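Side-chain contacts in uncharacterized protein (Legionella pneumophila subsp. pneumophila str. Philadelphia 1, PDB 4R0G), which acts as a guanine-nucleotide exchange factor for the small GTPases Rab5, Rab21 and Rab22, probably through its VPS9-like domain: residues A[21-24]-A[25-29]; A[91-94]-A[95-99]; A[234-237]-A[238-242]. All coordinates share one frame; numbering follows the deposited sequence.

Contact 1 (A[21-24]-A[25-29]); sequences LQWP and KFIAE
W23 and I27, one helical turn apart, meet as an indole face and a methyl tip. I27 CD1 sits over the five-membered ring of W23, 3.5 Å from its centroid and 25° off the ring normal, a CH-pi contact shifted toward the nitrogen side: the nearest indole atom is W23 NE1, 3.2 Å from I27 CD1. I27 reaches this place with CG1 beside its backbone N (chi1 -70°) and a fully extended branch beyond; CG1 stands above the indole plane as well, just outside the CD1-NE1 bond of the ring, and CD1 carries on inward over the face. W23, with CG swung beside its own carbonyl carbon (chi1 -170°), presents the indole broadside to that methyl. F26 takes a different side of the same indole. Its CD2 lies 4.1 Å from W23 CD1, each atom near the plane of the other ring, so these two aromatics meet rim to rim without stacking. The backbone sets the spacing of these side chains: I27 N donates to W23 O at 2.9 Å in a nearly straight bond, and F26 N donates to Q22 O at 3.3 Å. Q22 O also receives a weaker bond from K25 N. P24 lies in this same turn, and its carbonyl takes a weak bond from A28 N. Beyond the turn, the indole meets W51 edge-to-face and makes a weak hydrogen bond through NE1 to T5, while M43, L46 and L47 of helix 40-53 pack against I27. K25 extends its chain away from these rings. With W23, F26 and I27 buried and K25 and E29 exposed, helix 23-30 is amphipathic, packed into the all-helical VPS9-like domain.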
loop_
_atom_site.group_PDB
_atom_site.type_symbol
_atom_site.label_atom_id
_atom_site.label_comp_id
_atom_site.label_asym_id
_atom_site.label_seq_id
_atom_site.Cartn_x
_atom_site.Cartn_y
_atom_site.Cartn_z
ATOM N N LEU A 21 -7.511 15.287 6.582
ATOM C CA LEU A 21 -6.514 14.412 7.239
ATOM C C LEU A 21 -5.298 15.136 7.822
ATOM O O LEU A 21 -4.421 14.509 8.408
ATOM C CB LEU A 21 -6.041 13.313 6.282
ATOM C CG LEU A 21 -7.083 12.249 5.886
ATOM C CD1 LEU A 21 -6.482 11.202 5.007
ATOM C CD2 LEU A 21 -7.673 11.603 7.108
ATOM N N GLN A 22 -5.230 16.448 7.610
ATOM C CA GLN A 22 -4.121 17.279 8.079
ATOM C C GLN A 22 -4.438 17.811 9.473
ATOM O O GLN A 22 -3.621 18.455 10.150
ATOM C CB GLN A 22 -3.963 18.446 7.118
ATOM C CG GLN A 22 -2.575 18.800 6.702
ATOM C CD GLN A 22 -2.591 19.705 5.479
ATOM O OE1 GLN A 22 -2.298 19.259 4.372
ATOM N NE2 GLN A 22 -2.957 20.985 5.674
ATOM N N TRP A 23 -5.669 17.529 9.863
ATOM C CA TRP A 23 -6.240 17.953 11.125
ATOM C C TRP A 23 -5.410 17.546 12.334
ATOM O O TRP A 23 -5.084 18.391 13.179
ATOM C CB TRP A 23 -7.632 17.335 11.248
ATOM C CG TRP A 23 -8.469 17.824 12.351
ATOM C CD1 TRP A 23 -8.383 19.031 12.984
ATOM C CD2 TRP A 23 -9.578 17.136 12.936
ATOM N NE1 TRP A 23 -9.362 19.132 13.938
ATOM C CE2 TRP A 23 -10.116 17.989 13.933
ATOM C CE3 TRP A 23 -10.168 15.882 12.719
ATOM C CZ2 TRP A 23 -11.219 17.625 14.731
ATOM C CZ3 TRP A 23 -11.267 15.516 13.505
ATOM C CH2 TRP A 23 -11.786 16.397 14.505
ATOM N N PRO A 24 -5.081 16.241 12.448
ATOM C CA PRO A 24 -4.412 15.914 13.701
ATOM C C PRO A 24 -3.004 16.545 13.827
ATOM O O PRO A 24 -2.476 16.676 14.938
ATOM C CB PRO A 24 -4.424 14.374 13.716
ATOM C CG PRO A 24 -4.620 13.954 12.347
ATOM C CD PRO A 24 -5.268 15.048 11.592
ATOM N N LYS A 25 -2.428 16.980 12.709
ATOM C CA LYS A 25 -1.157 17.700 12.753
ATOM C C LYS A 25 -1.364 19.131 13.281
ATOM O O LYS A 25 -0.512 19.680 13.979
ATOM C CB LYS A 25 -0.487 17.687 11.365
ATOM C CG LYS A 25 0.895 18.293 11.339
ATOM C CD LYS A 25 1.295 18.775 9.945
ATOM C CE LYS A 25 2.653 19.509 10.007
ATOM N NZ LYS A 25 3.357 19.601 8.683
ATOM N N PHE A 26 -2.505 19.727 12.949
ATOM C CA PHE A 26 -2.867 21.050 13.461
ATOM C C PHE A 26 -3.173 20.994 14.958
ATOM O O PHE A 26 -2.687 21.803 15.755
ATOM C CB PHE A 26 -4.062 21.614 12.656
ATOM C CG PHE A 26 -4.903 22.628 13.398
ATOM C CD1 PHE A 26 -4.510 23.960 13.475
ATOM C CD2 PHE A 26 -6.108 22.248 13.991
ATOM C CE1 PHE A 26 -5.288 24.888 14.150
ATOM C CE2 PHE A 26 -6.897 23.177 14.667
ATOM C CZ PHE A 26 -6.486 24.497 14.743
ATOM N N ILE A 27 -3.977 20.009 15.330
ATOM C CA ILE A 27 -4.309 19.795 16.724
ATOM C C ILE A 27 -3.030 19.609 17.533
ATOM O O ILE A 27 -2.962 20.001 18.678
ATOM C CB ILE A 27 -5.279 18.614 16.868
ATOM C CG1 ILE A 27 -6.638 19.024 16.307
ATOM C CG2 ILE A 27 -5.437 18.178 18.309
ATOM C CD1 ILE A 27 -7.705 17.944 16.406
ATOM N N ALA A 28 -1.988 19.064 16.932
ATOM C CA ALA A 28 -0.777 18.817 17.697
ATOM C C ALA A 28 -0.011 20.113 17.927
ATOM O O ALA A 28 0.707 20.240 18.916
ATOM C CB ALA A 28 0.088 17.786 17.011
ATOM N N GLU A 29 -0.149 21.064 17.006
ATOM C CA GLU A 29 0.485 22.374 17.175
ATOM C C GLU A 29 -0.310 23.353 18.029
ATOM O O GLU A 29 0.252 24.053 18.875
ATOM C CB GLU A 29 0.838 22.999 15.829
ATOM C CG GLU A 29 2.021 22.320 15.191
ATOM C CD GLU A 29 2.661 23.167 14.120
ATOM O OE1 GLU A 29 1.922 23.604 13.204
ATOM O OE2 GLU A 29 3.895 23.391 14.202
#

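Contact 2 (A[91-94]-A[95-99]); sequences IALF and PCMVY
M97 packs back on L93 and F94 across a proline kink in helix 80-101, where P95 has no N-H to give to the turn before it. The methionine can be followed outward along its chain. CB lies 3.4 Å from F94 O, beyond the oxygen and off to one side of the C=O bond. CG, set beside the backbone N (chi1 -68°), comes to 3.3 Å from L93 O and also touches the CD1 methyl of L93. SD then lies against the leucine branch point, 4.0 Å from L93 CG, with the two side chains crossing at a slant. The same sulfur stands at the rim of the phenyl ring, 4.3 Å from F94 CD1 and near the ring plane, an edge-on Met-aromatic approach. At chi3 (74°) the chain bends, turning CE off the extended line. Around this group, I61 and F64 of helix 58-71 and F146 and L139 of helix 132-151 close in, making it part of the buried core of the VPS9-like domain. Helical bonds still span the kink: M97 N donates to L93 O at 2.9 Å and V98 N to F94 O at 3.0 Å, whereas C96 N reaches A92 O only weakly. On another side of the helix, A92 and Y99 face helix 40-53 through L47 and L52. Where an N-H would have pointed stands the proline ring, with P95 CD 3.0 Å from I91 O.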
loop_
_atom_site.group_PDB
_atom_site.type_symbol
_atom_site.label_atom_id
_atom_site.label_comp_id
_atom_site.label_asym_id
_atom_site.label_seq_id
_atom_site.Cartn_x
_atom_site.Cartn_y
_atom_site.Cartn_z
ATOM N N ILE A 91 -10.428 6.421 15.921
ATOM C CA ILE A 91 -10.416 6.040 17.326
ATOM C C ILE A 91 -11.080 7.136 18.148
ATOM O O ILE A 91 -11.667 6.858 19.207
ATOM C CB ILE A 91 -9.007 5.706 17.839
ATOM C CG1 ILE A 91 -8.441 4.515 17.061
ATOM C CG2 ILE A 91 -9.051 5.342 19.277
ATOM C CD1 ILE A 91 -7.005 4.239 17.399
ATOM N N ALA A 92 -11.026 8.376 17.646
ATOM C CA ALA A 92 -11.746 9.474 18.307
ATOM C C ALA A 92 -13.227 9.445 17.971
ATOM O O ALA A 92 -14.048 9.916 18.738
ATOM C CB ALA A 92 -11.172 10.791 17.930
ATOM N N LEU A 93 -13.545 8.882 16.812
ATOM C CA LEU A 93 -14.892 8.897 16.249
ATOM C C LEU A 93 -15.914 8.139 17.104
ATOM O O LEU A 93 -17.056 8.583 17.308
ATOM C CB LEU A 93 -14.857 8.283 14.852
ATOM C CG LEU A 93 -16.249 7.948 14.302
ATOM C CD1 LEU A 93 -17.033 9.212 14.055
ATOM C CD2 LEU A 93 -16.175 7.127 13.024
ATOM N N PHE A 94 -15.480 6.983 17.582
ATOM C CA PHE A 94 -16.368 6.064 18.252
ATOM C C PHE A 94 -16.850 6.621 19.578
ATOM O O PHE A 94 -18.052 6.587 19.835
ATOM C CB PHE A 94 -15.752 4.661 18.358
ATOM C CG PHE A 94 -15.369 4.079 17.027
ATOM C CD1 PHE A 94 -16.270 4.066 15.983
ATOM C CD2 PHE A 94 -14.101 3.594 16.803
ATOM C CE1 PHE A 94 -15.913 3.555 14.754
ATOM C CE2 PHE A 94 -13.747 3.082 15.566
ATOM C CZ PHE A 94 -14.650 3.072 14.554
ATOM N N PRO A 95 -15.937 7.156 20.411
ATOM C CA PRO A 95 -16.410 7.874 21.610
ATOM C C PRO A 95 -17.425 8.973 21.299
ATOM O O PRO A 95 -18.466 9.030 21.969
ATOM C CB PRO A 95 -15.144 8.532 22.146
ATOM C CG PRO A 95 -14.050 7.658 21.690
ATOM C CD PRO A 95 -14.466 7.075 20.361
ATOM N N CYS A 96 -17.133 9.822 20.312
ATOM C CA CYS A 96 -18.083 10.859 19.915
ATOM C C CYS A 96 -19.460 10.251 19.561
ATOM O O CYS A 96 -20.491 10.769 19.960
ATOM C CB CYS A 96 -17.556 11.726 18.751
ATOM S SG CYS A 96 -16.019 12.643 19.090
ATOM N N MET A 97 -19.474 9.147 18.822
ATOM C CA MET A 97 -20.742 8.486 18.492
ATOM C C MET A 97 -21.471 8.055 19.756
ATOM O O MET A 97 -22.687 8.185 19.867
ATOM C CB MET A 97 -20.528 7.295 17.565
ATOM C CG MET A 97 -20.060 7.700 16.180
ATOM S SD MET A 97 -19.774 6.325 15.046
ATOM C CE MET A 97 -21.460 5.846 14.645
ATOM N N VAL A 98 -20.705 7.575 20.726
ATOM C CA VAL A 98 -21.256 7.156 21.997
ATOM C C VAL A 98 -21.809 8.351 22.749
ATOM O O VAL A 98 -22.941 8.329 23.242
ATOM C CB VAL A 98 -20.196 6.452 22.830
ATOM C CG1 VAL A 98 -20.724 6.147 24.249
ATOM C CG2 VAL A 98 -19.739 5.211 22.085
ATOM N N TYR A 99 -21.007 9.407 22.827
ATOM C CA TYR A 99 -21.431 10.624 23.522
ATOM C C TYR A 99 -22.644 11.254 22.853
ATOM O O TYR A 99 -23.510 11.782 23.526
ATOM C CB TYR A 99 -20.280 11.606 23.601
ATOM C CG TYR A 99 -19.191 11.096 24.498
ATOM C CD1 TYR A 99 -19.487 10.203 25.510
ATOM C CD2 TYR A 99 -17.867 11.512 24.345
ATOM C CE1 TYR A 99 -18.505 9.745 26.362
ATOM C CE2 TYR A 99 -16.870 11.052 25.183
ATOM C CZ TYR A 99 -17.200 10.168 26.194
ATOM O OH TYR A 99 -16.243 9.673 27.054
#

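Contact 3 (A[234-237]-A[238-242]); sequences AEFE and EEFLK
F236 and F240 meet along the first turns of helix 235-244, whose opening turn is weakly bonded, in the helical bundle domain. In the polar group, the E237 carboxylate folds back to the chain ahead: A234 N donates to E237 OE2 from above the carboxylate plane. R196 forms a salt bridge to the same OE2 and Y178 a hydrogen bond to OE1, which together would favour a charged carboxylate. Backbone bonds start the turn: E238 N to E235 O at 3.1 Å, well out of the carbonyl plane, a weak one from E239 N to F236 O, and a straighter one from L241 N to E237 O at 3.0 Å. Among apolar contacts, E237 CG lies 3.8 Å above one face of the F236 ring, toward its rim. F240, with CG beside its backbone N (chi1 -71°), rests against L174 and L181 of helix 155-183, and S159 of the second subunit packs on both phenylalanines. The two rings touch lightly, F240 CE2 lying at the edge of F236, 4.4 Å from its CD2.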
loop_
_atom_site.group_PDB
_atom_site.type_symbol
_atom_site.label_atom_id
_atom_site.label_comp_id
_atom_site.label_asym_id
_atom_site.label_seq_id
_atom_site.Cartn_x
_atom_site.Cartn_y
_atom_site.Cartn_z
ATOM N N ALA A 234 20.948 9.069 -13.507
ATOM C CA ALA A 234 21.283 7.722 -13.930
ATOM C C ALA A 234 20.169 7.173 -14.798
ATOM O O ALA A 234 19.088 7.764 -14.881
ATOM C CB ALA A 234 21.459 6.838 -12.711
ATOM N N GLU A 235 20.400 6.007 -15.389
ATOM C CA GLU A 235 19.402 5.430 -16.286
ATOM C C GLU A 235 18.097 5.175 -15.539
ATOM O O GLU A 235 17.020 5.584 -15.982
ATOM C CB GLU A 235 19.911 4.139 -16.942
ATOM C CG GLU A 235 20.934 4.351 -18.049
ATOM C CD GLU A 235 21.058 3.138 -18.989
ATOM O OE1 GLU A 235 20.061 2.820 -19.684
ATOM O OE2 GLU A 235 22.148 2.507 -19.034
ATOM N N PHE A 236 18.214 4.515 -14.389
ATOM C CA PHE A 236 17.062 4.197 -13.566
ATOM C C PHE A 236 16.299 5.431 -13.085
ATOM O O PHE A 236 15.073 5.394 -13.021
ATOM C CB PHE A 236 17.460 3.307 -12.385
ATOM C CG PHE A 236 18.112 4.042 -11.251
ATOM C CD1 PHE A 236 19.483 4.218 -11.228
ATOM C CD2 PHE A 236 17.358 4.529 -10.190
ATOM C CE1 PHE A 236 20.095 4.885 -10.180
ATOM C CE2 PHE A 236 17.967 5.192 -9.146
ATOM C CZ PHE A 236 19.338 5.372 -9.145
ATOM N N GLU A 237 17.002 6.517 -12.759
ATOM C CA GLU A 237 16.307 7.728 -12.329
ATOM C C GLU A 237 15.287 8.186 -13.386
ATOM O O GLU A 237 14.238 8.707 -13.027
ATOM C CB GLU A 237 17.283 8.873 -12.007
ATOM C CG GLU A 237 18.276 8.634 -10.864
ATOM C CD GLU A 237 19.260 9.816 -10.672
ATOM O OE1 GLU A 237 18.872 10.869 -10.104
ATOM O OE2 GLU A 237 20.428 9.691 -11.110
ATOM N N GLU A 238 15.589 7.963 -14.671
ATOM C CA GLU A 238 14.803 8.502 -15.801
ATOM C C GLU A 238 13.348 8.054 -15.802
ATOM O O GLU A 238 12.442 8.825 -16.144
ATOM C CB GLU A 238 15.417 8.119 -17.163
ATOM C CG GLU A 238 16.733 8.792 -17.554
ATOM C CD GLU A 238 17.147 8.516 -19.011
ATOM O OE1 GLU A 238 16.265 8.205 -19.849
ATOM O OE2 GLU A 238 18.360 8.620 -19.312
ATOM N N GLU A 239 13.124 6.795 -15.457
ATOM C CA GLU A 239 11.764 6.277 -15.449
ATOM C C GLU A 239 10.961 7.074 -14.439
ATOM O O GLU A 239 9.852 7.529 -14.737
ATOM C CB GLU A 239 11.733 4.781 -15.118
ATOM C CG GLU A 239 10.364 4.131 -15.317
ATOM C CD GLU A 239 9.833 4.262 -16.750
ATOM O OE1 GLU A 239 10.647 4.168 -17.705
ATOM O OE2 GLU A 239 8.601 4.461 -16.912
ATOM N N PHE A 240 11.550 7.270 -13.260
ATOM C CA PHE A 240 10.942 8.104 -12.228
ATOM C C PHE A 240 10.621 9.511 -12.711
ATOM O O PHE A 240 9.474 9.933 -12.621
ATOM C CB PHE A 240 11.821 8.171 -10.981
ATOM C CG PHE A 240 11.862 6.891 -10.206
ATOM C CD1 PHE A 240 10.738 6.433 -9.554
ATOM C CD2 PHE A 240 13.030 6.149 -10.121
ATOM C CE1 PHE A 240 10.777 5.253 -8.831
ATOM C CE2 PHE A 240 13.074 4.965 -9.396
ATOM C CZ PHE A 240 11.949 4.517 -8.754
ATOM N N LEU A 241 11.618 10.236 -13.211
ATOM C CA LEU A 241 11.365 11.571 -13.721
ATOM C C LEU A 241 10.207 11.600 -14.742
ATOM O O LEU A 241 9.400 12.533 -14.773
ATOM C CB LEU A 241 12.621 12.135 -14.374
ATOM C CG LEU A 241 13.831 12.324 -13.485
ATOM C CD1 LEU A 241 14.888 13.104 -14.240
ATOM C CD2 LEU A 241 13.427 13.040 -12.222
ATOM N N LYS A 242 10.138 10.577 -15.587
ATOM C CA LYS A 242 9.085 10.496 -16.591
ATOM C C LYS A 242 7.724 10.461 -15.915
ATOM O O LYS A 242 6.858 11.291 -16.210
ATOM C CB LYS A 242 9.276 9.272 -17.506
ATOM C CG LYS A 242 10.471 9.373 -18.441
ATOM C CD LYS A 242 10.135 8.891 -19.857
ATOM C CE LYS A 242 11.296 9.126 -20.833
ATOM N NZ LYS A 242 10.928 8.850 -22.261
#

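How the contacts relate
All three are local contacts between neighbouring turns, each within its own helix, set in series along the chain. Contacts 1 and 2 share the VPS9-like domain, their centres about 18 Å apart, and both helices pack on helix 40-53. Contact 3 belongs to the helical bundle domain, its centre about 46 Å from that of contact 2 and across the chain's centre from it. Contact 2 is the most buried, with sulfur and hydrocarbon at a kink; contact 1 is partly buried, aromatic inside and charged outside. Contact 3 mixes carboxylates with phenylalanines, and it alone meets the second subunit. Both proline-bearing turns lie in the VPS9-like domain; the carboxylate that folds back onto A234 N lies in the other.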